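Local coordinates for aminopeptidase (Aneurinibacillus sp., PDB 2EK9), which probably acts as a zinc-dependent exopeptidase of the M28 family, removing amino acids from the N-terminal end of peptides, at residues Asp221-Gly226 against Thr262-Ile267; Asp289-Thr294 against Leu354-Ala359. All coordinates share one frame; numbering follows the deposited sequence.

Contact 1 of 2, residues Asp221-Gly226 against Thr262-Ile267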
loop_
_atom_site.group_PDB
_atom_site.type_symbol
_atom_site.label_atom_id
_atom_site.label_comp_id
_atom_site.label_asym_id
_atom_site.label_seq_id
_atom_site.Cartn_x
_atom_site.Cartn_y
_atom_site.Cartn_z
ATOM N N ASP A 221 14.575 17.317 -16.211
ATOM C CA ASP A 221 13.838 16.100 -15.889
ATOM C C ASP A 221 13.894 15.776 -14.403
ATOM O O ASP A 221 14.841 16.141 -13.710
ATOM C CB ASP A 221 14.399 14.897 -16.654
ATOM C CG ASP A 221 14.159 14.978 -18.146
ATOM O OD1 ASP A 221 13.335 15.806 -18.585
ATOM O OD2 ASP A 221 14.792 14.194 -18.881
ATOM N N ILE A 222 12.872 15.073 -13.929
ATOM C CA ILE A 222 12.785 14.657 -12.538
ATOM C C ILE A 222 12.410 13.176 -12.475
ATOM O O ILE A 222 11.585 12.694 -13.259
ATOM C CB ILE A 222 11.684 15.438 -11.771
ATOM C CG1 ILE A 222 12.000 16.932 -11.741
ATOM C CG2 ILE A 222 11.555 14.894 -10.354
ATOM C CD1 ILE A 222 10.868 17.771 -11.152
ATOM N N ILE A 223 13.032 12.455 -11.549
ATOM C CA ILE A 223 12.712 11.050 -11.338
ATOM C C ILE A 223 12.479 10.857 -9.842
ATOM O O ILE A 223 13.249 11.350 -9.025
ATOM C CB ILE A 223 13.846 10.102 -11.788
ATOM C CG1 ILE A 223 13.897 10.034 -13.318
ATOM C CG2 ILE A 223 13.620 8.717 -11.189
ATOM C CD1 ILE A 223 14.866 8.986 -13.864
ATOM N N ILE A 224 11.406 10.148 -9.502
ATOM C CA ILE A 224 11.053 9.880 -8.112
ATOM C C ILE A 224 11.271 8.404 -7.799
ATOM O O ILE A 224 10.873 7.529 -8.574
ATOM C CB ILE A 224 9.555 10.197 -7.826
ATOM C CG1 ILE A 224 9.248 11.673 -8.111
ATOM C CG2 ILE A 224 9.214 9.855 -6.369
ATOM C CD1 ILE A 224 9.777 12.626 -7.078
ATOM N N ILE A 225 11.926 8.141 -6.671
ATOM C CA ILE A 225 12.168 6.781 -6.204
ATOM C C ILE A 225 11.544 6.748 -4.818
ATOM O O ILE A 225 11.963 7.495 -3.919
ATOM C CB ILE A 225 13.674 6.447 -6.067
ATOM C CG1 ILE A 225 14.396 6.615 -7.410
ATOM C CG2 ILE A 225 13.837 5.014 -5.579
ATOM C CD1 ILE A 225 14.788 8.046 -7.734
ATOM N N GLY A 226 10.540 5.899 -4.640
ATOM C CA GLY A 226 9.877 5.837 -3.351
ATOM C C GLY A 226 9.640 4.475 -2.727
ATOM O O GLY A 226 9.863 3.422 -3.338
ATOM N N THR A 262 19.832 14.717 -14.087
ATOM C CA THR A 262 18.405 14.602 -13.827
ATOM C C THR A 262 18.160 14.675 -12.326
ATOM O O THR A 262 18.793 13.954 -11.555
ATOM C CB THR A 262 17.871 13.259 -14.364
ATOM O OG1 THR A 262 18.027 13.226 -15.788
ATOM C CG2 THR A 262 16.396 13.068 -14.000
ATOM N N GLU A 263 17.253 15.558 -11.918
ATOM C CA GLU A 263 16.922 15.721 -10.510
ATOM C C GLU A 263 16.345 14.417 -9.970
ATOM O O GLU A 263 15.453 13.828 -10.572
ATOM C CB GLU A 263 15.905 16.858 -10.329
ATOM C CG GLU A 263 15.531 17.139 -8.878
ATOM C CD GLU A 263 14.599 18.335 -8.730
ATOM O OE1 GLU A 263 14.845 19.362 -9.390
ATOM O OE2 GLU A 263 13.628 18.251 -7.946
ATOM N N LEU A 264 16.859 13.968 -8.832
ATOM C CA LEU A 264 16.383 12.733 -8.228
ATOM C C LEU A 264 15.769 13.017 -6.865
ATOM O O LEU A 264 16.377 13.686 -6.028
ATOM C CB LEU A 264 17.541 11.736 -8.076
ATOM C CG LEU A 264 18.261 11.301 -9.358
ATOM C CD1 LEU A 264 19.358 10.305 -9.002
ATOM C CD2 LEU A 264 17.269 10.675 -10.330
ATOM N N ARG A 265 14.556 12.520 -6.649
ATOM C CA ARG A 265 13.885 12.713 -5.374
ATOM C C ARG A 265 13.634 11.353 -4.744
ATOM O O ARG A 265 12.841 10.560 -5.256
ATOM C CB ARG A 265 12.555 13.443 -5.575
ATOM C CG ARG A 265 12.698 14.774 -6.284
ATOM C CD ARG A 265 11.379 15.511 -6.369
ATOM N NE ARG A 265 11.550 16.822 -6.981
ATOM C CZ ARG A 265 10.576 17.713 -7.130
ATOM N NH1 ARG A 265 9.342 17.436 -6.714
ATOM N NH2 ARG A 265 10.839 18.887 -7.685
ATOM N N PHE A 266 14.334 11.086 -3.646
ATOM C CA PHE A 266 14.206 9.833 -2.912
ATOM C C PHE A 266 13.210 10.105 -1.787
ATOM O O PHE A 266 13.426 10.977 -0.941
ATOM C CB PHE A 266 15.576 9.419 -2.364
ATOM C CG PHE A 266 16.590 9.105 -3.439
ATOM C CD1 PHE A 266 16.683 7.825 -3.978
ATOM C CD2 PHE A 266 17.430 10.102 -3.935
ATOM C CE1 PHE A 266 17.598 7.540 -4.998
ATOM C CE2 PHE A 266 18.344 9.831 -4.952
ATOM C CZ PHE A 266 18.429 8.549 -5.485
ATOM N N ILE A 267 12.117 9.351 -1.781
ATOM C CA ILE A 267 11.063 9.570 -0.807
ATOM C C ILE A 267 10.539 8.339 -0.077
ATOM O O ILE A 267 10.380 7.271 -0.672
ATOM C CB ILE A 267 9.846 10.236 -1.502
ATOM C CG1 ILE A 267 10.302 11.470 -2.279
ATOM C CG2 ILE A 267 8.774 10.606 -0.471
ATOM C CD1 ILE A 267 9.207 12.117 -3.092
HETATM O O HOH W 1 16.604 12.150 -17.991
#
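Ile222-Gly226 and Glu263-Ile267 run as parallel neighbouring strands, their axes 4.8 Å apart and inclined by 18°, with Ile222 level with Glu263 and Gly226 with Ile267. Five backbone hydrogen bonds join the segments. The first, from Glu263 N to Asp221 O, is bent (138° at the hydrogen), whereas that from Ile225 N to Arg265 O is nearly straight. CA-H groups also approach carbonyl oxygens, among them Ile224 CA to Arg265 O at 3.4 Å.

On the face bearing Ile222, Ile224, Glu263 and Arg265, the extended arginine chain runs over both isoleucines. Ile224 CD1 lies against its aliphatic part, 3.7 Å from Arg265 CG, and Ile222 CD1 sits over a face of the guanidinium, 3.6 Å from Arg265 NH2. Glu263, its CG anti to the backbone N (chi1 -178°), extends to the guanidinium edge, where OE2 takes both Arg265 NE, at 2.7 Å, and Arg265 NH2 in a side-on grip. Glu290 takes a second bond from NH2 as a salt bridge, and the hydroxyl of Tyr282 is hydrogen-bonded to NH1.

The other face is apolar. Leu264 CD2 reaches Ile223 CB at 3.8 Å, and Ile225 lies alongside Phe266 with CD1 over the ring; helices 238-255 and 382-400 pack over this layer. At the start of the pair, one water donates to both Asp221 OD2 and Thr262 OG1.

With helix 238-255 the strands form a beta-alpha-beta unit of the M28 peptidase domain, and strand 222-228 continues to the zinc ligand His228. Held by two carboxylates and a tyrosine hydroxyl, the buried Arg265 guanidinium is fixed in rotation, and its positive charge is probably offset by Glu263 and Glu290.

Contact 2 of 2, residues Asp289-Thr294 against Leu354-Ala359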
loop_
_atom_site.group_PDB
_atom_site.type_symbol
_atom_site.label_atom_id
_atom_site.label_comp_id
_atom_site.label_asym_id
_atom_site.label_seq_id
_atom_site.Cartn_x
_atom_site.Cartn_y
_atom_site.Cartn_z
ATOM N N ASP A 289 4.223 22.266 -13.437
ATOM C CA ASP A 289 5.523 22.156 -14.096
ATOM C C ASP A 289 6.277 20.920 -13.596
ATOM O O ASP A 289 6.853 20.178 -14.388
ATOM C CB ASP A 289 6.369 23.404 -13.840
ATOM C CG ASP A 289 7.701 23.358 -14.569
ATOM O OD1 ASP A 289 7.691 23.253 -15.812
ATOM O OD2 ASP A 289 8.755 23.424 -13.900
ATOM N N GLU A 290 6.279 20.702 -12.284
ATOM C CA GLU A 290 6.957 19.535 -11.724
ATOM C C GLU A 290 6.316 18.251 -12.254
ATOM O O GLU A 290 7.006 17.273 -12.549
ATOM C CB GLU A 290 6.874 19.550 -10.197
ATOM C CG GLU A 290 7.747 20.595 -9.530
ATOM C CD GLU A 290 7.540 20.638 -8.030
ATOM O OE1 GLU A 290 6.421 20.979 -7.598
ATOM O OE2 GLU A 290 8.489 20.329 -7.282
ATOM N N ILE A 291 4.992 18.256 -12.358
ATOM C CA ILE A 291 4.270 17.093 -12.853
ATOM C C ILE A 291 4.701 16.740 -14.276
ATOM O O ILE A 291 5.027 15.588 -14.565
ATOM C CB ILE A 291 2.739 17.327 -12.848
ATOM C CG1 ILE A 291 2.230 17.459 -11.410
ATOM C CG2 ILE A 291 2.031 16.167 -13.549
ATOM C CD1 ILE A 291 2.576 16.283 -10.541
ATOM N N LYS A 292 4.713 17.729 -15.163
ATOM C CA LYS A 292 5.093 17.470 -16.543
ATOM C C LYS A 292 6.572 17.131 -16.707
ATOM O O LYS A 292 6.945 16.451 -17.656
ATOM C CB LYS A 292 4.718 18.657 -17.443
ATOM C CG LYS A 292 5.632 19.862 -17.376
ATOM C CD LYS A 292 5.214 20.896 -18.417
ATOM C CE LYS A 292 6.106 22.125 -18.390
ATOM N NZ LYS A 292 5.614 23.177 -19.326
ATOM N N ARG A 293 7.415 17.586 -15.784
ATOM C CA ARG A 293 8.845 17.294 -15.879
ATOM C C ARG A 293 9.250 15.971 -15.226
ATOM O O ARG A 293 10.402 15.546 -15.345
ATOM C CB ARG A 293 9.668 18.422 -15.256
ATOM C CG ARG A 293 9.595 19.739 -16.000
ATOM C CD ARG A 293 10.604 20.726 -15.443
ATOM N NE ARG A 293 10.280 21.162 -14.089
ATOM C CZ ARG A 293 11.095 21.039 -13.045
ATOM N NH1 ARG A 293 12.289 20.482 -13.193
ATOM N NH2 ARG A 293 10.721 21.490 -11.854
ATOM N N THR A 294 8.322 15.320 -14.528
ATOM C CA THR A 294 8.654 14.052 -13.884
ATOM C C THR A 294 8.531 12.928 -14.910
ATOM O O THR A 294 7.429 12.491 -15.245
ATOM C CB THR A 294 7.735 13.785 -12.673
ATOM O OG1 THR A 294 7.907 14.834 -11.710
ATOM C CG2 THR A 294 8.087 12.443 -12.016
ATOM N N LEU A 354 -1.724 11.310 -11.624
ATOM C CA LEU A 354 -1.395 12.630 -12.159
ATOM C C LEU A 354 -0.872 12.549 -13.589
ATOM O O LEU A 354 -0.493 13.564 -14.175
ATOM C CB LEU A 354 -0.344 13.320 -11.284
ATOM C CG LEU A 354 -0.703 13.582 -9.817
ATOM C CD1 LEU A 354 0.409 14.397 -9.176
ATOM C CD2 LEU A 354 -2.024 14.333 -9.721
ATOM N N GLY A 355 -0.844 11.341 -14.143
ATOM C CA GLY A 355 -0.355 11.158 -15.499
ATOM C C GLY A 355 1.146 10.918 -15.580
ATOM O O GLY A 355 1.716 10.881 -16.670
ATOM N N ILE A 356 1.793 10.761 -14.427
ATOM C CA ILE A 356 3.233 10.522 -14.384
ATOM C C ILE A 356 3.524 9.032 -14.575
ATOM O O ILE A 356 2.900 8.186 -13.932
ATOM C CB ILE A 356 3.838 10.956 -13.022
ATOM C CG1 ILE A 356 3.672 12.466 -12.827
ATOM C CG2 ILE A 356 5.313 10.559 -12.953
ATOM C CD1 ILE A 356 4.031 12.948 -11.434
ATOM N N PRO A 357 4.462 8.692 -15.475
ATOM C CA PRO A 357 4.788 7.274 -15.693
ATOM C C PRO A 357 5.211 6.674 -14.350
ATOM O O PRO A 357 6.041 7.254 -13.652
ATOM C CB PRO A 357 5.942 7.333 -16.688
ATOM C CG PRO A 357 5.617 8.575 -17.499
ATOM C CD PRO A 357 5.201 9.559 -16.412
ATOM N N ALA A 358 4.646 5.529 -13.982
ATOM C CA ALA A 358 4.985 4.929 -12.697
ATOM C C ALA A 358 4.839 3.417 -12.669
ATOM O O ALA A 358 4.018 2.843 -13.386
ATOM C CB ALA A 358 4.129 5.549 -11.606
ATOM N N ALA A 359 5.641 2.775 -11.826
ATOM C CA ALA A 359 5.593 1.330 -11.699
ATOM C C ALA A 359 6.069 0.870 -10.333
ATOM O O ALA A 359 6.956 1.479 -9.721
ATOM C CB ALA A 359 6.438 0.677 -12.787
#
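The last turn of helix 288-293 and the start of strand 294-300 meet the loop Leu354-Pro357 without any hydrogen bond between them; the nearest pair of CA atoms, those of Thr294 and Ile356, are 6.5 Å apart. Ile356 fills the junction with both branches. Its CD1 meets Ile291 CD1 at 3.7 Å, the two side chains crossing at about a right angle, while its CG2 lies tightly against Thr294 CG2, 3.5 Å away. Thr294 CG2 faces the loop because it stands anti to the backbone N, with the hydroxyl beside that nitrogen (chi1 -61°); OG1 turns back to donate to Glu290 O, a carbonyl of the last helical turn, at 2.7 Å. Gly355, with positive phi (89°), closes helix 348-352 in a Schellman motif and leads the chain into strand 358-364, which pairs in parallel with strand 294-300 in the M28 domain. Exchanging Ile356 for an alanine would probably open a gap between Ile291 and Thr294, whose methyl groups would lose the contact with its branches. Next along the loop, Pro357 CD rests 3.9 Å from Thr294 O, and on the more exposed side Ile291 CG2 lies 3.7 Å from Leu354 O.

In the fold
Contact 1 comes first along the chain and closes before contact 2 opens; their centres are 11 Å apart. Strand 294-300 joins them: it pairs in parallel with strand 222-228 on one flank and with strand 358-364 on the other, giving the strand order 263-269, 222-228, 294-300, 358-364 within the M28 domain. The contacts also touch directly, through a salt bridge from Arg265 NH2 to Glu290 OE2 (2.8 Å) and a probable hydrogen bond from Ile222 N to Arg293 O. Helix 288-293 is thereby tied to both strands of contact 1. Strands 222-228 and 294-300 lead towards the zinc ligands His228 and Asp301, which is consistent with both contacts lying in the sheet that carries the metal site.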